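Ferric uptake regulation protein (Helicobacter pylori, PDB 2XIG) probably acts as a global, iron-responsive transcriptional repressor, a homodimer that uses ferrous iron as cofactor to bind the operators of the genes it silences. Local coordinates at residues E12-S17 with L68-K73. The protein carries 2 engineered substitutions. Sequence-based numbering, arbitrary orientation.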
loop_
_atom_site.group_PDB
_atom_site.type_symbol
_atom_site.label_atom_id
_atom_site.label_comp_id
_atom_site.label_asym_id
_atom_site.label_seq_id
_atom_site.Cartn_x
_atom_site.Cartn_y
_atom_site.Cartn_z
ATOM N N GLU C 12 25.503 -25.044 -20.764
ATOM C CA GLU C 12 26.951 -25.053 -20.996
ATOM C C GLU C 12 27.557 -23.675 -20.709
ATOM O O GLU C 12 28.630 -23.576 -20.103
ATOM C CB GLU C 12 27.307 -25.533 -22.415
ATOM C CG GLU C 12 28.800 -25.397 -22.763
ATOM C CD GLU C 12 29.730 -26.272 -21.914
ATOM O OE1 GLU C 12 30.946 -25.972 -21.873
ATOM O OE2 GLU C 12 29.262 -27.254 -21.292
ATOM N N ARG C 13 26.882 -22.618 -21.144
ATOM C CA ARG C 13 27.281 -21.268 -20.751
ATOM C C ARG C 13 27.283 -21.143 -19.228
ATOM O O ARG C 13 28.135 -20.465 -18.646
ATOM C CB ARG C 13 26.355 -20.215 -21.352
ATOM C CG ARG C 13 26.487 -20.050 -22.850
ATOM C CD ARG C 13 25.926 -18.713 -23.323
ATOM N NE ARG C 13 24.474 -18.623 -23.158
ATOM C CZ ARG C 13 23.868 -17.867 -22.250
ATOM N NH1 ARG C 13 24.577 -17.118 -21.409
ATOM N NH2 ARG C 13 22.547 -17.854 -22.190
ATOM N N LEU C 14 26.330 -21.806 -18.585
ATOM C CA LEU C 14 26.272 -21.789 -17.126
ATOM C C LEU C 14 27.514 -22.463 -16.540
ATOM O O LEU C 14 28.166 -21.909 -15.658
ATOM C CB LEU C 14 25.011 -22.482 -16.620
ATOM C CG LEU C 14 24.895 -22.547 -15.094
ATOM C CD1 LEU C 14 24.938 -21.142 -14.499
ATOM C CD2 LEU C 14 23.623 -23.272 -14.677
ATOM N N ARG C 15 27.826 -23.658 -17.033
ATOM C CA ARG C 15 29.006 -24.400 -16.586
ATOM C C ARG C 15 30.267 -23.562 -16.754
ATOM O O ARG C 15 31.122 -23.521 -15.872
ATOM C CB ARG C 15 29.146 -25.714 -17.360
ATOM C CG ARG C 15 30.192 -26.673 -16.785
ATOM C CD ARG C 15 30.483 -27.822 -17.742
ATOM N NE ARG C 15 31.136 -27.350 -18.958
ATOM C CZ ARG C 15 32.444 -27.140 -19.063
ATOM N NH1 ARG C 15 33.240 -27.367 -18.023
ATOM N NH2 ARG C 15 32.958 -26.701 -20.201
ATOM N N MET C 16 30.374 -22.883 -17.889
ATOM C CA MET C 16 31.537 -22.045 -18.141
ATOM C C MET C 16 31.604 -20.859 -17.184
ATOM O O MET C 16 32.683 -20.472 -16.741
ATOM C CB MET C 16 31.559 -21.587 -19.598
ATOM C CG MET C 16 31.848 -22.722 -20.560
ATOM S SD MET C 16 33.508 -23.403 -20.324
ATOM C CE MET C 16 34.492 -22.119 -21.096
ATOM N N SER C 17 30.445 -20.297 -16.859
ATOM C CA SER C 17 30.370 -19.151 -15.957
ATOM C C SER C 17 30.678 -19.560 -14.520
ATOM O O SER C 17 31.261 -18.786 -13.761
ATOM C CB SER C 17 28.985 -18.501 -16.040
ATOM O OG SER C 17 28.880 -17.377 -15.183
ATOM N N LEU C 68 19.131 -17.939 -7.505
ATOM C CA LEU C 68 18.426 -16.944 -8.300
ATOM C C LEU C 68 19.226 -15.650 -8.396
ATOM O O LEU C 68 19.305 -15.036 -9.460
ATOM C CB LEU C 68 17.030 -16.664 -7.720
ATOM C CG LEU C 68 16.003 -17.781 -7.935
ATOM C CD1 LEU C 68 14.699 -17.507 -7.186
ATOM C CD2 LEU C 68 15.721 -17.989 -9.415
ATOM N N ASN C 69 19.822 -15.238 -7.285
ATOM C CA ASN C 69 20.628 -14.017 -7.284
ATOM C C ASN C 69 21.827 -14.106 -8.228
ATOM O O ASN C 69 22.130 -13.157 -8.943
ATOM C CB ASN C 69 21.080 -13.661 -5.867
ATOM C CG ASN C 69 19.930 -13.166 -4.995
ATOM O OD1 ASN C 69 19.002 -12.522 -5.482
ATOM N ND2 ASN C 69 19.992 -13.466 -3.701
ATOM N N PHE C 70 22.505 -15.245 -8.219
ATOM C CA PHE C 70 23.623 -15.460 -9.142
ATOM C C PHE C 70 23.173 -15.463 -10.603
ATOM O O PHE C 70 23.726 -14.748 -11.449
ATOM C CB PHE C 70 24.331 -16.783 -8.853
ATOM C CG PHE C 70 25.414 -17.111 -9.852
ATOM C CD1 PHE C 70 25.142 -17.902 -10.957
ATOM C CD2 PHE C 70 26.690 -16.593 -9.702
ATOM C CE1 PHE C 70 26.133 -18.189 -11.886
ATOM C CE2 PHE C 70 27.688 -16.879 -10.630
ATOM C CZ PHE C 70 27.406 -17.677 -11.720
ATOM N N LEU C 71 22.184 -16.298 -10.900
ATOM C CA LEU C 71 21.678 -16.427 -12.254
ATOM C C LEU C 71 21.211 -15.094 -12.796
ATOM O O LEU C 71 21.384 -14.803 -13.973
ATOM C CB LEU C 71 20.526 -17.434 -12.305
ATOM C CG LEU C 71 20.885 -18.895 -12.047
ATOM C CD1 LEU C 71 19.607 -19.717 -12.053
ATOM C CD2 LEU C 71 21.901 -19.419 -13.114
ATOM N N GLU C 72 20.601 -14.274 -11.943
ATOM C CA GLU C 72 20.080 -13.013 -12.426
ATOM C C GLU C 72 21.206 -12.007 -12.628
ATOM O O GLU C 72 21.197 -11.230 -13.584
ATOM C CB GLU C 72 18.997 -12.468 -11.484
ATOM C CG GLU C 72 19.454 -11.366 -10.563
ATOM C CD GLU C 72 18.953 -10.000 -10.990
ATOM O OE1 GLU C 72 18.917 -9.721 -12.205
ATOM O OE2 GLU C 72 18.575 -9.207 -10.100
ATOM N N LYS C 73 22.193 -12.022 -11.745
ATOM C CA LYS C 73 23.280 -11.071 -11.915
ATOM C C LYS C 73 24.155 -11.415 -13.124
ATOM O O LYS C 73 24.752 -10.527 -13.727
ATOM C CB LYS C 73 24.086 -10.907 -10.633
ATOM C CG LYS C 73 25.335 -11.717 -10.530
ATOM C CD LYS C 73 26.147 -11.223 -9.347
ATOM C CE LYS C 73 27.607 -11.564 -9.511
ATOM N NZ LYS C 73 28.116 -11.062 -10.821
#
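Leu14 meets Phe70 and Leu71, and Ser17 meets Phe70, in a small, mainly apolar helix-to-helix contact within what is, by its winged-helix fold and family, probably the DNA-binding domain of this Fur-family repressor; the fold ends in the hairpin of strands 77-82 and 86-91. It joins the N-terminal helix 7-20 to the C-terminal turns of helix 61-73, just before that hairpin. The geometry argues against intimate packing of the backbones: the short axes come no closer than 12.2 Å, their directions differ by 102°, and the two segments bury 141 Å² in all. Side-chain ends therefore bridge the gap. Leu14 does so with one methyl, CD1, which lies 3.8 Å from Leu71 CD2 and 4.1 Å from Phe70 CE1; it meets the phenyl ring at its edge, near the ring plane, rather than over a face. The two leucine side chains run at about a right angle to each other, and each brings a terminal methyl nearer than the direction of its CB alone would suggest. The CB of Phe70 already points at helix 7-20, and with CG anti to the backbone N (chi1 175°) the ring carries on in that direction. Leu14 and Leu71 are buried, and the surroundings explain why: Phe76 and Arg29 also touch Leu14, while Val32 and Val33 of helix 27-38 and Ile77 of the first hairpin strand pack on Leu71. The contact thus lies where helices 7-20, 27-38 and 61-73 and the start of strand 77-82 come together, and Leu23 adds to the packing on Phe70. Within helix 7-20, Arg15 grips Glu12 side-on, NE to OE2 and NH2 to OE1, in a two-point salt bridge. Back at the interface, the Ser17 hydroxyl makes a van der Waals approach to the ring, OG lying 3.8 Å from Phe70 CZ.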